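Local coordinates for protein 1,4-dihydroxy-6-naphtoate synthase (Archaeoglobus fulgidus, PDB 1ZBM) that probably converts cyclic dehypoxanthine futalosine into 1,4-dihydroxy-6-naphthoate, a step of menaquinone biosynthesis, at residues Asp87-Leu101 against Tyr158-Trp170. Residues are numbered along the deposited sequence; the frame is centred on the assembly and turned at random.
Sequences DGYGPVVVAKSEISL and YADYGLKCVLDLW
Gly88 lies over one face of the Trp170 indole: its CA makes a CH-pi contact with the five-membered ring, 3.5 Å from the centroid, while its N sits above the middle of the ring system. The indole reaches this backbone because Trp170 CG stands anti to N (chi1 162°). A serine in place of Trp170 would probably leave Gly88 uncovered and the chain from Asp87 to Tyr89 less firmly placed. Next, Pro91 packs CG against Leu169 CD1 at 3.4 Å, a tight fit, and its O accepts a weak bond from Leu169 N. Water 2 donates to that same O and to Asp168 OD1 and accepts from Trp170 N; Asp168, N-cap of helix 169-174, takes a weak capping bond from Trp170 N through OD1. Beyond Pro91 the strands run antiparallel. Val92 CB meets Cys165 SG at 4.0 Å. On the other face, Val166 CG2 and Leu167 CB close on Val93. Val93 N donates to Leu167 O (3.0 Å) within the carbonyl plane, but Val93 O takes Val166 N (3.0 Å) and, weakly, Leu167 N: a classic beta bulge. Ala95 and Lys164 then exchange two backbone bonds, the one from Lys164 N nearly straight at 174°. Past the strand, Glu98 OE2 stays 4.2 Å from Lys164 NZ, short of a salt bridge, and Leu101 CD1 packs on Leu167 CB at 3.6 Å. Strand 92-95 thus lies between 147-150 and the outermost 164-168 in a mixed sheet of this type 2 periplasmic-binding-protein-like fold, Pro91 near Ala115 of the predicted substrate site; the chemistry implies an interface fastened by backbone bonds and apolar packing, with charge pairing minor.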
loop_
_atom_site.group_PDB
_atom_site.type_symbol
_atom_site.label_atom_id
_atom_site.label_comp_id
_atom_site.label_asym_id
_atom_site.label_seq_id
_atom_site.Cartn_x
_atom_site.Cartn_y
_atom_site.Cartn_z
ATOM N N ASP A 87 8.354 4.518 7.459
ATOM C CA ASP A 87 9.049 4.864 8.693
ATOM C C ASP A 87 10.168 5.827 8.303
ATOM O O ASP A 87 11.301 5.410 8.076
ATOM C CB ASP A 87 9.622 3.588 9.335
ATOM C CG ASP A 87 9.959 3.763 10.811
ATOM O OD1 ASP A 87 9.548 4.781 11.411
ATOM O OD2 ASP A 87 10.623 2.866 11.376
ATOM N N GLY A 88 9.836 7.113 8.215
ATOM C CA GLY A 88 10.818 8.110 7.823
ATOM C C GLY A 88 10.655 8.442 6.347
ATOM O O GLY A 88 11.421 9.222 5.773
ATOM N N TYR A 89 9.636 7.835 5.745
ATOM C CA TYR A 89 9.306 8.007 4.332
ATOM C C TYR A 89 7.880 7.536 4.068
ATOM O O TYR A 89 7.291 6.836 4.892
ATOM C CB TYR A 89 10.247 7.178 3.470
ATOM C CG TYR A 89 10.367 5.740 3.934
ATOM C CD1 TYR A 89 9.299 4.839 3.818
ATOM C CD2 TYR A 89 11.567 5.274 4.475
ATOM C CE1 TYR A 89 9.439 3.507 4.225
ATOM C CE2 TYR A 89 11.712 3.957 4.884
ATOM C CZ TYR A 89 10.657 3.081 4.755
ATOM O OH TYR A 89 10.832 1.779 5.142
ATOM N N GLY A 90 7.352 7.901 2.901
ATOM C CA GLY A 90 6.003 7.516 2.519
ATOM C C GLY A 90 5.499 8.289 1.305
ATOM O O GLY A 90 6.311 8.832 0.554
ATOM N N PRO A 91 4.173 8.356 1.076
ATOM C CA PRO A 91 3.649 9.092 -0.080
ATOM C C PRO A 91 3.946 10.582 -0.035
ATOM O O PRO A 91 4.204 11.148 1.027
ATOM C CB PRO A 91 2.151 8.796 -0.033
ATOM C CG PRO A 91 1.896 8.564 1.429
ATOM C CD PRO A 91 3.077 7.707 1.814
ATOM N N VAL A 92 3.918 11.220 -1.192
ATOM C CA VAL A 92 4.185 12.643 -1.242
ATOM C C VAL A 92 3.376 13.292 -2.342
ATOM O O VAL A 92 2.802 12.616 -3.189
ATOM C CB VAL A 92 5.678 12.908 -1.509
ATOM C CG1 VAL A 92 6.530 12.407 -0.341
ATOM C CG2 VAL A 92 6.097 12.215 -2.798
ATOM N N VAL A 93 3.316 14.613 -2.307
ATOM C CA VAL A 93 2.623 15.359 -3.332
ATOM C C VAL A 93 3.758 16.117 -4.023
ATOM O O VAL A 93 4.596 16.730 -3.364
ATOM C CB VAL A 93 1.588 16.317 -2.714
ATOM C CG1 VAL A 93 1.000 17.221 -3.785
ATOM C CG2 VAL A 93 0.481 15.504 -2.051
ATOM N N VAL A 94 3.809 16.031 -5.346
ATOM C CA VAL A 94 4.861 16.683 -6.107
ATOM C C VAL A 94 4.298 17.712 -7.080
ATOM O O VAL A 94 3.131 17.625 -7.477
ATOM C CB VAL A 94 5.664 15.654 -6.924
ATOM C CG1 VAL A 94 4.794 15.096 -8.051
ATOM C CG2 VAL A 94 6.899 16.300 -7.488
ATOM N N ALA A 95 5.138 18.670 -7.475
ATOM C CA ALA A 95 4.732 19.727 -8.408
ATOM C C ALA A 95 5.925 20.254 -9.207
ATOM O O ALA A 95 7.070 20.000 -8.853
ATOM C CB ALA A 95 4.064 20.868 -7.647
ATOM N N LYS A 96 5.662 20.983 -10.289
ATOM C CA LYS A 96 6.753 21.498 -11.107
ATOM C C LYS A 96 7.583 22.532 -10.340
ATOM O O LYS A 96 8.760 22.746 -10.640
ATOM C CB LYS A 96 6.207 22.079 -12.415
ATOM C CG LYS A 96 5.351 21.080 -13.193
ATOM C CD LYS A 96 4.883 21.619 -14.546
ATOM C CE LYS A 96 6.052 21.775 -15.509
ATOM N NZ LYS A 96 5.614 22.088 -16.891
ATOM N N SER A 97 6.970 23.158 -9.338
ATOM C CA SER A 97 7.658 24.143 -8.503
ATOM C C SER A 97 6.983 24.188 -7.130
ATOM O O SER A 97 5.973 23.524 -6.908
ATOM C CB SER A 97 7.605 25.530 -9.147
ATOM O OG SER A 97 6.301 26.083 -9.081
ATOM N N GLU A 98 7.532 24.975 -6.211
ATOM C CA GLU A 98 6.962 25.083 -4.873
ATOM C C GLU A 98 5.643 25.848 -4.872
ATOM O O GLU A 98 5.561 26.959 -5.388
ATOM C CB GLU A 98 7.947 25.778 -3.927
ATOM C CG GLU A 98 8.778 24.826 -3.070
ATOM C CD GLU A 98 9.776 24.016 -3.873
ATOM O OE1 GLU A 98 10.365 23.061 -3.313
ATOM O OE2 GLU A 98 9.983 24.338 -5.063
ATOM N N ILE A 99 4.610 25.237 -4.304
ATOM C CA ILE A 99 3.293 25.865 -4.204
ATOM C C ILE A 99 2.735 25.552 -2.826
ATOM O O ILE A 99 3.341 24.794 -2.079
ATOM C CB ILE A 99 2.313 25.337 -5.281
ATOM C CG1 ILE A 99 2.440 23.820 -5.426
ATOM C CG2 ILE A 99 2.578 26.028 -6.606
ATOM C CD1 ILE A 99 1.559 23.245 -6.514
ATOM N N SER A 100 1.583 26.122 -2.483
ATOM C CA SER A 100 1.000 25.872 -1.170
ATOM C C SER A 100 0.018 24.701 -1.146
ATOM O O SER A 100 -0.171 24.073 -0.102
ATOM C CB SER A 100 0.302 27.132 -0.641
ATOM O OG SER A 100 -0.874 27.421 -1.377
ATOM N N LEU A 101 -0.602 24.419 -2.288
ATOM C CA LEU A 101 -1.572 23.330 -2.429
ATOM C C LEU A 101 -3.005 23.700 -2.055
ATOM O O LEU A 101 -3.952 23.031 -2.474
ATOM C CB LEU A 101 -1.149 22.095 -1.619
ATOM C CG LEU A 101 0.021 21.238 -2.140
ATOM C CD1 LEU A 101 0.271 20.062 -1.189
ATOM C CD2 LEU A 101 -0.296 20.738 -3.532
ATOM N N TYR A 158 10.476 10.853 -8.486
ATOM C CA TYR A 158 9.975 12.125 -8.994
ATOM C C TYR A 158 11.066 13.109 -9.417
ATOM O O TYR A 158 10.882 13.879 -10.365
ATOM C CB TYR A 158 9.025 12.763 -7.959
ATOM C CG TYR A 158 9.689 13.219 -6.676
ATOM C CD1 TYR A 158 10.489 14.351 -6.652
ATOM C CD2 TYR A 158 9.530 12.508 -5.488
ATOM C CE1 TYR A 158 11.118 14.769 -5.485
ATOM C CE2 TYR A 158 10.161 12.919 -4.305
ATOM C CZ TYR A 158 10.954 14.052 -4.320
ATOM O OH TYR A 158 11.609 14.466 -3.181
ATOM N N ALA A 159 12.205 13.079 -8.733
ATOM C CA ALA A 159 13.312 13.983 -9.063
ATOM C C ALA A 159 13.853 13.793 -10.487
ATOM O O ALA A 159 14.400 14.729 -11.072
ATOM C CB ALA A 159 14.449 13.814 -8.044
ATOM N N ASP A 160 13.694 12.590 -11.039
ATOM C CA ASP A 160 14.173 12.308 -12.396
ATOM C C ASP A 160 13.391 13.097 -13.450
ATOM O O ASP A 160 13.846 13.245 -14.585
ATOM C CB ASP A 160 14.045 10.820 -12.752
ATOM C CG ASP A 160 14.767 9.903 -11.778
ATOM O OD1 ASP A 160 15.768 10.321 -11.161
ATOM O OD2 ASP A 160 14.333 8.742 -11.653
ATOM N N TYR A 161 12.211 13.586 -13.077
ATOM C CA TYR A 161 11.362 14.337 -13.998
ATOM C C TYR A 161 11.469 15.819 -13.698
ATOM O O TYR A 161 10.654 16.613 -14.163
ATOM C CB TYR A 161 9.906 13.909 -13.837
ATOM C CG TYR A 161 9.701 12.422 -13.904
ATOM C CD1 TYR A 161 9.726 11.750 -15.121
ATOM C CD2 TYR A 161 9.471 11.685 -12.747
ATOM C CE1 TYR A 161 9.520 10.383 -15.186
ATOM C CE2 TYR A 161 9.266 10.317 -12.795
ATOM C CZ TYR A 161 9.287 9.669 -14.020
ATOM O OH TYR A 161 9.048 8.315 -14.087
ATOM N N GLY A 162 12.473 16.183 -12.911
ATOM C CA GLY A 162 12.661 17.574 -12.556
ATOM C C GLY A 162 11.571 18.095 -11.634
ATOM O O GLY A 162 11.388 19.304 -11.512
ATOM N N LEU A 163 10.841 17.190 -10.988
ATOM C CA LEU A 163 9.777 17.588 -10.079
ATOM C C LEU A 163 10.318 17.610 -8.654
ATOM O O LEU A 163 11.372 17.032 -8.369
ATOM C CB LEU A 163 8.600 16.609 -10.165
ATOM C CG LEU A 163 7.818 16.442 -11.479
ATOM C CD1 LEU A 163 6.872 15.254 -11.343
ATOM C CD2 LEU A 163 7.046 17.711 -11.822
ATOM N N LYS A 164 9.609 18.299 -7.767
ATOM C CA LYS A 164 10.015 18.369 -6.372
ATOM C C LYS A 164 8.835 18.241 -5.425
ATOM O O LYS A 164 7.707 18.619 -5.743
ATOM C CB LYS A 164 10.779 19.665 -6.073
ATOM C CG LYS A 164 10.347 20.885 -6.862
ATOM C CD LYS A 164 11.085 20.971 -8.194
ATOM C CE LYS A 164 12.597 21.152 -7.994
ATOM N NZ LYS A 164 12.940 22.419 -7.264
ATOM N N CYS A 165 9.120 17.680 -4.258
ATOM C CA CYS A 165 8.125 17.474 -3.231
ATOM C C CYS A 165 7.676 18.799 -2.620
ATOM O O CYS A 165 8.499 19.620 -2.190
ATOM C CB CYS A 165 8.690 16.557 -2.142
ATOM S SG CYS A 165 7.580 16.296 -0.743
ATOM N N VAL A 166 6.362 19.005 -2.605
ATOM C CA VAL A 166 5.765 20.209 -2.038
ATOM C C VAL A 166 5.070 19.860 -0.728
ATOM O O VAL A 166 4.762 20.739 0.071
ATOM C CB VAL A 166 4.738 20.836 -3.002
ATOM C CG1 VAL A 166 5.434 21.310 -4.267
ATOM C CG2 VAL A 166 3.656 19.824 -3.350
ATOM N N LEU A 167 4.806 18.570 -0.522
ATOM C CA LEU A 167 4.183 18.088 0.717
ATOM C C LEU A 167 4.713 16.686 0.971
ATOM O O LEU A 167 4.480 15.766 0.180
ATOM C CB LEU A 167 2.647 18.043 0.599
ATOM C CG LEU A 167 1.794 17.835 1.867
ATOM C CD1 LEU A 167 0.323 17.628 1.485
ATOM C CD2 LEU A 167 2.278 16.639 2.658
ATOM N N ASP A 168 5.439 16.528 2.069
ATOM C CA ASP A 168 5.976 15.215 2.425
ATOM C C ASP A 168 5.021 14.666 3.485
ATOM O O ASP A 168 5.083 15.061 4.643
ATOM C CB ASP A 168 7.402 15.348 2.990
ATOM C CG ASP A 168 8.076 14.010 3.192
ATOM O OD1 ASP A 168 7.499 13.146 3.904
ATOM O OD2 ASP A 168 9.185 13.812 2.632
ATOM N N LEU A 169 4.131 13.773 3.067
ATOM C CA LEU A 169 3.138 13.196 3.951
ATOM C C LEU A 169 3.719 12.569 5.211
ATOM O O LEU A 169 3.061 12.546 6.255
ATOM C CB LEU A 169 2.274 12.185 3.190
ATOM C CG LEU A 169 1.365 12.835 2.150
ATOM C CD1 LEU A 169 0.719 11.779 1.281
ATOM C CD2 LEU A 169 0.306 13.670 2.854
ATOM N N TRP A 170 4.943 12.064 5.138
ATOM C CA TRP A 170 5.532 11.497 6.335
ATOM C C TRP A 170 5.898 12.603 7.314
ATOM O O TRP A 170 5.708 12.445 8.516
ATOM C CB TRP A 170 6.778 10.658 6.039
ATOM C CG TRP A 170 7.599 10.454 7.284
ATOM C CD1 TRP A 170 8.668 11.200 7.685
ATOM C CD2 TRP A 170 7.350 9.513 8.339
ATOM N NE1 TRP A 170 9.095 10.791 8.919
ATOM C CE2 TRP A 170 8.303 9.756 9.349
ATOM C CE3 TRP A 170 6.404 8.493 8.532
ATOM C CZ2 TRP A 170 8.351 9.010 10.539
ATOM C CZ3 TRP A 170 6.451 7.752 9.719
ATOM C CH2 TRP A 170 7.416 8.019 10.704
HETATM O O HOH W 1 10.889 11.131 4.028
HETATM O O HOH W 2 6.539 11.160 2.726
#